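Long-range contact in CocE/NonD family hydrolase (PDB 3III), which probably hydrolyses ester or amide bonds, as an alpha/beta-hydrolase related to cocaine esterase and X-Pro dipeptidyl-peptidases: residues E289-E301 with K328-Y342. Numbering follows the deposited sequence.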
ATOM      1  N   GLU A 289     -19.279   1.564  -9.018  1.00  9.35           N
ATOM      2  CA  GLU A 289     -19.429   2.448  -7.870  1.00  9.54           C
ATOM      3  C   GLU A 289     -18.115   2.342  -7.074  1.00 10.11           C
ATOM      4  O   GLU A 289     -17.920   1.375  -6.348  1.00  9.62           O
ATOM      5  CB  GLU A 289     -20.618   1.983  -7.025  1.00 10.15           C
ATOM      6  CG  GLU A 289     -21.953   1.975  -7.798  1.00 12.41           C
ATOM      7  CD  GLU A 289     -23.165   1.509  -6.963  1.00 19.50           C
ATOM      8  OE1 GLU A 289     -23.451   0.292  -6.851  1.00 23.16           O
ATOM      9  OE2 GLU A 289     -23.864   2.359  -6.454  1.00 15.61           O
ATOM     10  N   LYS A 290     -17.204   3.281  -7.286  1.00  8.12           N
ATOM     11  CA  LYS A 290     -15.912   3.247  -6.629  1.00  9.75           C
ATOM     12  C   LYS A 290     -15.423   4.644  -6.259  1.00  9.33           C
ATOM     13  O   LYS A 290     -15.694   5.616  -6.974  1.00 11.33           O
ATOM     14  CB  LYS A 290     -14.915   2.497  -7.487  1.00  8.85           C
ATOM     15  CG  LYS A 290     -14.673   3.059  -8.882  1.00 11.31           C
ATOM     16  CD  LYS A 290     -13.454   2.344  -9.544  1.00 11.38           C
ATOM     17  CE  LYS A 290     -13.208   2.836 -10.939  1.00 11.89           C
ATOM     18  NZ  LYS A 290     -12.099   2.051 -11.669  1.00  8.44           N
ATOM     19  N   TRP A 291     -14.726   4.714  -5.125  1.00  9.67           N
ATOM     20  CA  TRP A 291     -14.202   5.959  -4.579  1.00  9.14           C
ATOM     21  C   TRP A 291     -12.796   5.746  -4.103  1.00  7.46           C
ATOM     22  O   TRP A 291     -12.446   4.664  -3.624  1.00  6.64           O
ATOM     23  CB  TRP A 291     -15.077   6.416  -3.393  1.00  9.52           C
ATOM     24  CG  TRP A 291     -16.430   6.884  -3.851  1.00 10.53           C
ATOM     25  CD1 TRP A 291     -16.807   8.175  -4.130  1.00 12.67           C
ATOM     26  CD2 TRP A 291     -17.580   6.072  -4.121  1.00  8.74           C
ATOM     27  NE1 TRP A 291     -18.098   8.199  -4.572  1.00 10.03           N
ATOM     28  CE2 TRP A 291     -18.589   6.920  -4.589  1.00  9.99           C
ATOM     29  CE3 TRP A 291     -17.839   4.700  -4.041  1.00  7.72           C
ATOM     30  CZ2 TRP A 291     -19.870   6.456  -4.935  1.00  9.98           C
ATOM     31  CZ3 TRP A 291     -19.144   4.243  -4.393  1.00  6.64           C
ATOM     32  CH2 TRP A 291     -20.111   5.116  -4.836  1.00  9.60           C
ATOM     33  N   LEU A 292     -12.011   6.804  -4.135  1.00  7.44           N
ATOM     34  CA  LEU A 292     -10.639   6.755  -3.677  1.00  8.51           C
ATOM     35  C   LEU A 292     -10.379   7.906  -2.705  1.00  8.96           C
ATOM     36  O   LEU A 292     -10.770   9.073  -2.958  1.00  8.01           O
ATOM     37  CB  LEU A 292      -9.698   6.875  -4.902  1.00  8.97           C
ATOM     38  CG  LEU A 292      -8.209   7.070  -4.666  1.00  9.59           C
ATOM     39  CD1 LEU A 292      -7.657   5.829  -4.004  1.00  6.53           C
ATOM     40  CD2 LEU A 292      -7.459   7.384  -6.035  1.00 11.31           C
ATOM     41  N   TYR A 293      -9.711   7.600  -1.605  1.00  9.37           N
ATOM     42  CA  TYR A 293      -9.280   8.629  -0.655  1.00  8.54           C
ATOM     43  C   TYR A 293      -7.755   8.522  -0.519  1.00  8.59           C
ATOM     44  O   TYR A 293      -7.252   7.437  -0.220  1.00  8.86           O
ATOM     45  CB  TYR A 293      -9.934   8.356   0.681  1.00  8.62           C
ATOM     46  CG  TYR A 293      -9.463   9.207   1.830  1.00  9.28           C
ATOM     47  CD1 TYR A 293      -9.758  10.541   1.883  1.00 12.30           C
ATOM     48  CD2 TYR A 293      -8.688   8.659   2.846  1.00 11.17           C
ATOM     49  CE1 TYR A 293      -9.270  11.349   2.917  1.00 17.40           C
ATOM     50  CE2 TYR A 293      -8.238   9.432   3.905  1.00 12.93           C
ATOM     51  CZ  TYR A 293      -8.526  10.757   3.943  1.00 12.96           C
ATOM     52  OH  TYR A 293      -8.019  11.511   4.956  1.00 20.10           O
ATOM     53  N   VAL A 294      -7.042   9.623  -0.744  1.00  8.97           N
ATOM     54  CA  VAL A 294      -5.572   9.671  -0.651  1.00  8.06           C
ATOM     55  C   VAL A 294      -5.117  10.682   0.375  1.00  8.37           C
ATOM     56  O   VAL A 294      -5.445  11.863   0.288  1.00  9.02           O
ATOM     57  CB  VAL A 294      -4.883   9.948  -1.979  1.00  9.44           C
ATOM     58  CG1 VAL A 294      -3.371   9.615  -1.910  1.00  9.53           C
ATOM     59  CG2 VAL A 294      -5.541   9.157  -3.177  1.00  7.64           C
ATOM     60  N   HIS A 295      -4.236  10.246   1.265  1.00  9.19           N
ATOM     61  CA  HIS A 295      -3.612  11.156   2.228  1.00  8.48           C
ATOM     62  C   HIS A 295      -2.107  10.981   2.266  1.00 10.00           C
ATOM     63  O   HIS A 295      -1.580   9.934   1.826  1.00 10.68           O
ATOM     64  CB  HIS A 295      -4.209  10.920   3.608  1.00  8.42           C
ATOM     65  CG  HIS A 295      -3.872   9.594   4.203  1.00  7.77           C
ATOM     66  ND1 HIS A 295      -2.651   9.355   4.802  1.00  9.20           N
ATOM     67  CD2 HIS A 295      -4.567   8.442   4.290  1.00  9.32           C
ATOM     68  CE1 HIS A 295      -2.622   8.106   5.236  1.00 11.08           C
ATOM     69  NE2 HIS A 295      -3.765   7.522   4.922  1.00  8.81           N
ATOM     70  N   GLY A 296      -1.430  11.995   2.812  1.00  9.08           N
ATOM     71  CA  GLY A 296       0.012  11.983   3.011  1.00  9.09           C
ATOM     72  C   GLY A 296       0.408  11.920   4.503  1.00  9.32           C
ATOM     73  O   GLY A 296       1.422  12.492   4.919  1.00  8.81           O
ATOM     74  N   ARG A 297      -0.340  11.140   5.257  1.00  8.89           N
ATOM     75  CA  ARG A 297      -0.161  10.964   6.701  1.00  8.72           C
ATOM     76  C   ARG A 297       0.175   9.494   7.014  1.00  9.21           C
ATOM     77  O   ARG A 297       0.576   8.742   6.125  1.00  7.79           O
ATOM     78  CB  ARG A 297      -1.452  11.404   7.402  1.00  8.95           C
ATOM     79  CG  ARG A 297      -2.046  12.793   6.902  1.00  8.49           C
ATOM     80  CD  ARG A 297      -1.094  13.875   7.200  1.00  9.42           C
ATOM     81  NE  ARG A 297      -1.485  15.137   6.552  1.00  7.95           N
ATOM     82  CZ  ARG A 297      -2.145  16.138   7.117  1.00 12.10           C
ATOM     83  NH1 ARG A 297      -2.585  16.055   8.367  1.00 13.54           N
ATOM     84  NH2 ARG A 297      -2.411  17.223   6.370  1.00 15.24           N
ATOM     85  N   LYS A 298       0.052   9.092   8.281  1.00  8.55           N
ATOM     86  CA  LYS A 298       0.471   7.771   8.705  1.00  9.54           C
ATOM     87  C   LYS A 298      -0.659   6.718   8.514  1.00  8.95           C
ATOM     88  O   LYS A 298      -1.846   7.037   8.569  1.00  9.42           O
ATOM     89  CB  LYS A 298       0.967   7.855  10.171  1.00 10.28           C
ATOM     90  CG  LYS A 298       2.296   8.517  10.368  1.00  9.70           C
ATOM     91  CD  LYS A 298       2.511   8.993  11.829  1.00  8.20           C
ATOM     92  CE  LYS A 298       3.748   9.825  12.018  1.00  9.01           C
ATOM     93  NZ  LYS A 298       5.086   9.204  11.685  1.00  6.26           N
ATOM     94  N   GLU A 299      -0.272   5.473   8.320  1.00  9.52           N
ATOM     95  CA  GLU A 299      -1.155   4.397   7.819  1.00 10.01           C
ATOM     96  C   GLU A 299      -2.284   3.973   8.746  1.00  9.70           C
ATOM     97  O   GLU A 299      -3.471   4.237   8.446  1.00 10.11           O
ATOM     98  CB  GLU A 299      -0.292   3.195   7.407  1.00  9.57           C
ATOM     99  CG  GLU A 299      -0.980   1.910   6.942  1.00 11.08           C
ATOM    100  CD  GLU A 299       0.025   0.800   6.668  1.00 11.94           C
ATOM    101  OE1 GLU A 299       1.239   1.107   6.660  1.00 15.87           O
ATOM    102  OE2 GLU A 299      -0.329  -0.381   6.487  1.00 14.01           O
ATOM    103  N   TRP A 300      -1.933   3.316   9.846  1.00 10.16           N
ATOM    104  CA  TRP A 300      -2.936   2.843  10.810  1.00 10.24           C
ATOM    105  C   TRP A 300      -3.554   4.041  11.543  1.00 10.28           C
ATOM    106  O   TRP A 300      -4.741   4.028  11.872  1.00 11.31           O
ATOM    107  CB  TRP A 300      -2.352   1.835  11.813  1.00 11.04           C
ATOM    108  CG  TRP A 300      -1.915   0.552  11.168  1.00 12.72           C
ATOM    109  CD1 TRP A 300      -2.715  -0.499  10.785  1.00 13.56           C
ATOM    110  CD2 TRP A 300      -0.586   0.193  10.791  1.00 14.71           C
ATOM    111  NE1 TRP A 300      -1.959  -1.483  10.202  1.00 12.60           N
ATOM    112  CE2 TRP A 300      -0.655  -1.076  10.168  1.00 12.77           C
ATOM    113  CE3 TRP A 300       0.659   0.833  10.907  1.00 16.64           C
ATOM    114  CZ2 TRP A 300       0.467  -1.748   9.709  1.00 13.54           C
ATOM    115  CZ3 TRP A 300       1.777   0.192  10.435  1.00 16.14           C
ATOM    116  CH2 TRP A 300       1.679  -1.090   9.815  1.00 15.52           C
ATOM    117  N   GLU A 301      -2.774   5.086  11.800  1.00  8.73           N
ATOM    118  CA  GLU A 301      -3.333   6.300  12.394  1.00 10.01           C
ATOM    119  C   GLU A 301      -4.533   6.865  11.584  1.00  9.95           C
ATOM    120  O   GLU A 301      -5.600   7.179  12.135  1.00  8.70           O
ATOM    121  CB  GLU A 301      -2.237   7.333  12.583  1.00  9.14           C
ATOM    122  CG  GLU A 301      -2.774   8.748  13.020  1.00 12.33           C
ATOM    123  CD  GLU A 301      -1.644   9.745  13.028  1.00 10.12           C
ATOM    124  OE1 GLU A 301      -0.749   9.626  13.945  1.00 14.86           O
ATOM    125  OE2 GLU A 301      -1.641  10.623  12.148  1.00 12.30           O
ATOM    126  N   LYS A 328     -23.346   8.707  -2.158  1.00  9.18           N
ATOM    127  CA  LYS A 328     -22.965   8.874  -3.531  1.00 10.42           C
ATOM    128  C   LYS A 328     -22.738  10.328  -3.936  1.00 11.21           C
ATOM    129  O   LYS A 328     -22.322  10.583  -5.048  1.00 10.73           O
ATOM    130  CB  LYS A 328     -24.012   8.192  -4.437  1.00 10.70           C
ATOM    131  CG  LYS A 328     -24.070   6.641  -4.134  1.00 13.49           C
ATOM    132  CD  LYS A 328     -24.737   5.796  -5.202  1.00 15.71           C
ATOM    133  CE  LYS A 328     -24.064   5.957  -6.531  1.00 20.48           C
ATOM    134  NZ  LYS A 328     -24.480   4.947  -7.547  1.00 20.89           N
ATOM    135  N   ASP A 329     -22.997  11.282  -3.043  1.00 11.83           N
ATOM    136  CA  ASP A 329     -22.547  12.658  -3.269  1.00 12.95           C
ATOM    137  C   ASP A 329     -21.011  12.785  -3.184  1.00 12.30           C
ATOM    138  O   ASP A 329     -20.449  13.792  -3.596  1.00 12.96           O
ATOM    139  CB  ASP A 329     -23.117  13.627  -2.193  1.00 13.45           C
ATOM    140  CG  ASP A 329     -24.610  13.897  -2.308  1.00 15.73           C
ATOM    141  OD1 ASP A 329     -25.253  13.474  -3.284  1.00 14.64           O
ATOM    142  OD2 ASP A 329     -25.114  14.567  -1.372  1.00 15.11           O
ATOM    143  N   THR A 330     -20.345  11.818  -2.572  1.00 11.44           N
ATOM    144  CA  THR A 330     -18.921  11.865  -2.376  1.00 10.67           C
ATOM    145  C   THR A 330     -18.207  11.945  -3.722  1.00 10.92           C
ATOM    146  O   THR A 330     -18.448  11.104  -4.612  1.00  8.08           O
ATOM    147  CB  THR A 330     -18.421  10.596  -1.585  1.00 11.79           C
ATOM    148  OG1 THR A 330     -19.185  10.436  -0.372  1.00 10.93           O
ATOM    149  CG2 THR A 330     -16.911  10.671  -1.248  1.00  9.72           C
ATOM    150  N   PRO A 331     -17.291  12.922  -3.873  1.00 10.05           N
ATOM    151  CA  PRO A 331     -16.474  12.974  -5.072  1.00 10.99           C
ATOM    152  C   PRO A 331     -15.685  11.671  -5.253  1.00 10.42           C
ATOM    153  O   PRO A 331     -15.238  11.071  -4.257  1.00 10.85           O
ATOM    154  CB  PRO A 331     -15.519  14.144  -4.813  1.00 11.62           C
ATOM    155  CG  PRO A 331     -16.120  14.963  -3.776  1.00 12.53           C
ATOM    156  CD  PRO A 331     -16.965  14.002  -2.915  1.00 11.66           C
ATOM    157  N   HIS A 332     -15.489  11.216  -6.494  1.00  9.61           N
ATOM    158  CA  HIS A 332     -14.821   9.900  -6.664  1.00  9.93           C
ATOM    159  C   HIS A 332     -13.379   9.863  -6.188  1.00  8.54           C
ATOM    160  O   HIS A 332     -12.854   8.815  -5.886  1.00  6.66           O
ATOM    161  CB  HIS A 332     -14.983   9.410  -8.101  1.00 11.06           C
ATOM    162  CG  HIS A 332     -16.394   9.039  -8.392  1.00 12.75           C
ATOM    163  ND1 HIS A 332     -16.985   7.933  -7.820  1.00 16.93           N
ATOM    164  CD2 HIS A 332     -17.368   9.681  -9.080  1.00 22.07           C
ATOM    165  CE1 HIS A 332     -18.273   7.921  -8.131  1.00 21.24           C
ATOM    166  NE2 HIS A 332     -18.527   8.969  -8.905  1.00 21.00           N
ATOM    167  N   VAL A 333     -12.720  11.006  -6.136  1.00  7.73           N
ATOM    168  CA  VAL A 333     -11.362  11.055  -5.588  1.00  8.23           C
ATOM    169  C   VAL A 333     -11.226  12.231  -4.610  1.00  9.12           C
ATOM    170  O   VAL A 333     -11.566  13.378  -4.960  1.00  9.85           O
ATOM    171  CB  VAL A 333     -10.272  11.239  -6.703  1.00  8.89           C
ATOM    172  CG1 VAL A 333      -8.856  11.212  -6.050  1.00  8.22           C
ATOM    173  CG2 VAL A 333     -10.377  10.170  -7.792  1.00 10.25           C
ATOM    174  N   ILE A 334     -10.723  11.956  -3.427  1.00  9.38           N
ATOM    175  CA  ILE A 334     -10.387  12.990  -2.489  1.00  9.28           C
ATOM    176  C   ILE A 334      -8.884  12.755  -2.224  1.00  9.64           C
ATOM    177  O   ILE A 334      -8.475  11.639  -1.890  1.00  9.62           O
ATOM    178  CB  ILE A 334     -11.215  12.835  -1.255  1.00  9.50           C
ATOM    179  CG1 ILE A 334     -12.720  13.191  -1.496  1.00 10.18           C
ATOM    180  CG2 ILE A 334     -10.601  13.637  -0.084  1.00  6.96           C
ATOM    181  CD1 ILE A 334     -13.613  12.956  -0.258  1.00 11.43           C
ATOM    182  N   TYR A 335      -8.080  13.810  -2.349  1.00 10.32           N
ATOM    183  CA  TYR A 335      -6.636  13.670  -2.191  1.00  8.49           C
ATOM    184  C   TYR A 335      -5.991  14.821  -1.473  1.00  9.04           C
ATOM    185  O   TYR A 335      -6.414  15.972  -1.627  1.00  9.31           O
ATOM    186  CB  TYR A 335      -5.970  13.484  -3.580  1.00  8.73           C
ATOM    187  CG  TYR A 335      -6.174  14.636  -4.517  1.00  7.17           C
ATOM    188  CD1 TYR A 335      -5.217  15.638  -4.657  1.00  8.26           C
ATOM    189  CD2 TYR A 335      -7.343  14.753  -5.249  1.00 11.46           C
ATOM    190  CE1 TYR A 335      -5.401  16.702  -5.477  1.00  9.89           C
ATOM    191  CE2 TYR A 335      -7.550  15.856  -6.075  1.00  9.16           C
ATOM    192  CZ  TYR A 335      -6.553  16.814  -6.213  1.00  9.52           C
ATOM    193  OH  TYR A 335      -6.762  17.917  -7.030  1.00  7.13           O
ATOM    194  N   GLU A 336      -4.928  14.530  -0.720  1.00  8.57           N
ATOM    195  CA  GLU A 336      -4.096  15.582  -0.096  1.00  8.75           C
ATOM    196  C   GLU A 336      -3.059  16.123  -1.062  1.00  8.39           C
ATOM    197  O   GLU A 336      -2.329  15.356  -1.689  1.00  7.58           O
ATOM    198  CB  GLU A 336      -3.373  15.069   1.187  1.00  9.07           C
ATOM    199  CG  GLU A 336      -2.617  16.168   1.864  1.00  9.67           C
ATOM    200  CD  GLU A 336      -1.996  15.801   3.178  1.00 12.56           C
ATOM    201  OE1 GLU A 336      -2.029  14.613   3.585  1.00  9.30           O
ATOM    202  OE2 GLU A 336      -1.466  16.750   3.774  1.00 11.58           O
ATOM    203  N   VAL A 337      -2.971  17.442  -1.160  1.00  8.67           N
ATOM    204  CA  VAL A 337      -1.817  18.090  -1.769  1.00  7.47           C
ATOM    205  C   VAL A 337      -0.851  18.457  -0.622  1.00  6.58           C
ATOM    206  O   VAL A 337      -1.113  19.361   0.172  1.00  5.99           O
ATOM    207  CB  VAL A 337      -2.210  19.337  -2.525  1.00  7.45           C
ATOM    208  CG1 VAL A 337      -0.951  19.944  -3.229  1.00  7.26           C
ATOM    209  CG2 VAL A 337      -3.263  18.974  -3.622  1.00  8.61           C
ATOM    210  N   ARG A 338       0.252  17.731  -0.496  1.00  6.46           N
ATOM    211  CA  ARG A 338       1.138  17.899   0.663  1.00  6.91           C
ATOM    212  C   ARG A 338       1.948  19.183   0.444  1.00  7.78           C
ATOM    213  O   ARG A 338       2.473  19.379  -0.627  1.00  6.69           O
ATOM    214  CB  ARG A 338       2.111  16.745   0.770  1.00  6.86           C
ATOM    215  CG  ARG A 338       1.462  15.417   0.979  1.00  6.65           C
ATOM    216  CD  ARG A 338       2.456  14.265   0.929  1.00  7.19           C
ATOM    217  NE  ARG A 338       3.116  14.265  -0.367  1.00  7.70           N
ATOM    218  CZ  ARG A 338       4.133  13.474  -0.709  1.00 10.52           C
ATOM    219  NH1 ARG A 338       4.593  12.519   0.112  1.00  8.76           N
ATOM    220  NH2 ARG A 338       4.659  13.594  -1.929  1.00  9.46           N
ATOM    221  N   ASP A 339       2.111  19.999   1.473  1.00  6.80           N
ATOM    222  CA  ASP A 339       3.009  21.149   1.420  1.00  7.66           C
ATOM    223  C   ASP A 339       4.278  20.911   2.298  1.00  8.15           C
ATOM    224  O   ASP A 339       5.422  21.066   1.806  1.00  7.16           O
ATOM    225  CB  ASP A 339       2.294  22.393   1.924  1.00  8.08           C
ATOM    226  CG  ASP A 339       3.233  23.623   1.937  1.00 11.45           C
ATOM    227  OD1 ASP A 339       4.217  23.654   1.149  1.00  9.76           O
ATOM    228  OD2 ASP A 339       2.987  24.515   2.740  1.00 12.53           O
ATOM    229  N   GLN A 340       4.051  20.550   3.566  1.00  7.52           N
ATOM    230  CA  GLN A 340       5.092  20.137   4.500  1.00  9.04           C
ATOM    231  C   GLN A 340       4.597  18.886   5.260  1.00  8.54           C
ATOM    232  O   GLN A 340       3.470  18.405   5.031  1.00  7.26           O
ATOM    233  CB  GLN A 340       5.465  21.255   5.501  1.00  9.99           C
ATOM    234  CG  GLN A 340       6.013  22.546   4.928  1.00 13.61           C
ATOM    235  CD  GLN A 340       7.560  22.703   5.041  1.00 21.62           C
ATOM    236  OE1 GLN A 340       8.239  22.123   5.947  1.00 23.64           O
ATOM    237  NE2 GLN A 340       8.138  23.498   4.105  1.00 21.62           N
ATOM    238  N   PHE A 341       5.420  18.403   6.187  1.00  7.94           N
ATOM    239  CA  PHE A 341       5.117  17.213   7.002  1.00  7.67           C
ATOM    240  C   PHE A 341       3.833  17.529   7.759  1.00  8.33           C
ATOM    241  O   PHE A 341       3.784  18.504   8.563  1.00  8.04           O
ATOM    242  CB  PHE A 341       6.303  16.906   7.966  1.00  7.79           C
ATOM    243  CG  PHE A 341       6.037  15.800   8.933  1.00  5.96           C
ATOM    244  CD1 PHE A 341       6.319  14.498   8.618  1.00  7.57           C
ATOM    245  CD2 PHE A 341       5.469  16.077  10.155  1.00  9.67           C
ATOM    246  CE1 PHE A 341       6.025  13.451   9.503  1.00  9.43           C
ATOM    247  CE2 PHE A 341       5.144  15.048  11.054  1.00  9.84           C
ATOM    248  CZ  PHE A 341       5.458  13.728  10.736  1.00  9.05           C
ATOM    249  N   TYR A 342       2.807  16.702   7.560  1.00  7.74           N
ATOM    250  CA  TYR A 342       1.501  16.921   8.279  1.00  8.35           C
ATOM    251  C   TYR A 342       0.898  18.302   8.049  1.00  7.92           C
ATOM    252  O   TYR A 342       0.204  18.879   8.938  1.00  9.85           O
ATOM    253  CB  TYR A 342       1.670  16.594   9.764  1.00  7.49           C
ATOM    254  CG  TYR A 342       1.304  15.139  10.022  1.00  7.50           C
ATOM    255  CD1 TYR A 342       2.034  14.098   9.436  1.00  5.52           C
ATOM    256  CD2 TYR A 342       0.162  14.809  10.781  1.00  8.57           C
ATOM    257  CE1 TYR A 342       1.692  12.755   9.632  1.00  7.04           C
ATOM    258  CE2 TYR A 342      -0.207  13.450  10.956  1.00 10.08           C
ATOM    259  CZ  TYR A 342       0.614  12.437  10.422  1.00  7.98           C
ATOM    260  OH  TYR A 342       0.267  11.084  10.596  1.00  8.49           O
TER
HETATM  261  O   HOH W   1     -13.511   9.714  -2.345  1.00  8.40           O
HETATM  262  O   HOH W   2       2.539  15.036   5.387  1.00  7.36           O
HETATM  263  O   HOH W   3       3.650  11.488   2.655  1.00 11.29           O
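Leu292 to Val294 pair in parallel with Val333 to Tyr335, strand axes 10° apart, and four backbone hydrogen bonds run from Leu292 N to His332 O through to Glu336 N to Val294 O. On one face Leu292 CD2 and Val333 CG1 lie alongside each other; on the other, Ile334 CG2 meets the edge of the Tyr293 ring at CD1, 3.8 Å away. At the start of the pairing, the Trp291 indole N-H reaches Thr330 O (NE1 to O 2.9 Å), in the loop before 333-338, within the indole plane but from above the carbonyl plane, while the His332 imidazole stacks offset over one indole face, planes 26° apart, and gives its ND1 proton to Lys290 O. Helices 299-304 and 306-319 link the two parallel strands, a beta-alpha-beta crossover in the alpha/beta-hydrolase sheet, with strand 343-349 joining antiparallel beyond 333-338. A carboxylate suits position 336 because its two oxygens serve a backbone N-H and a guanidinium: Glu336 OE1 accepts from Gly296 N (2.8 Å) and Arg297 NE, and OE2 from Arg297 NH2 (2.8 Å), a side-on salt bridge. A bend at chi2 (-63°) lays Arg297 CD over the flat face of Tyr342, 3.6 Å from the ring centroid, a CH-pi contact. Tyrosine adds a hydroxyl that donates to Glu301 OE2 (2.5 Å) and accepts from Lys298 N, joining Tyr342 to the N-cap and first turn of helix 299-304.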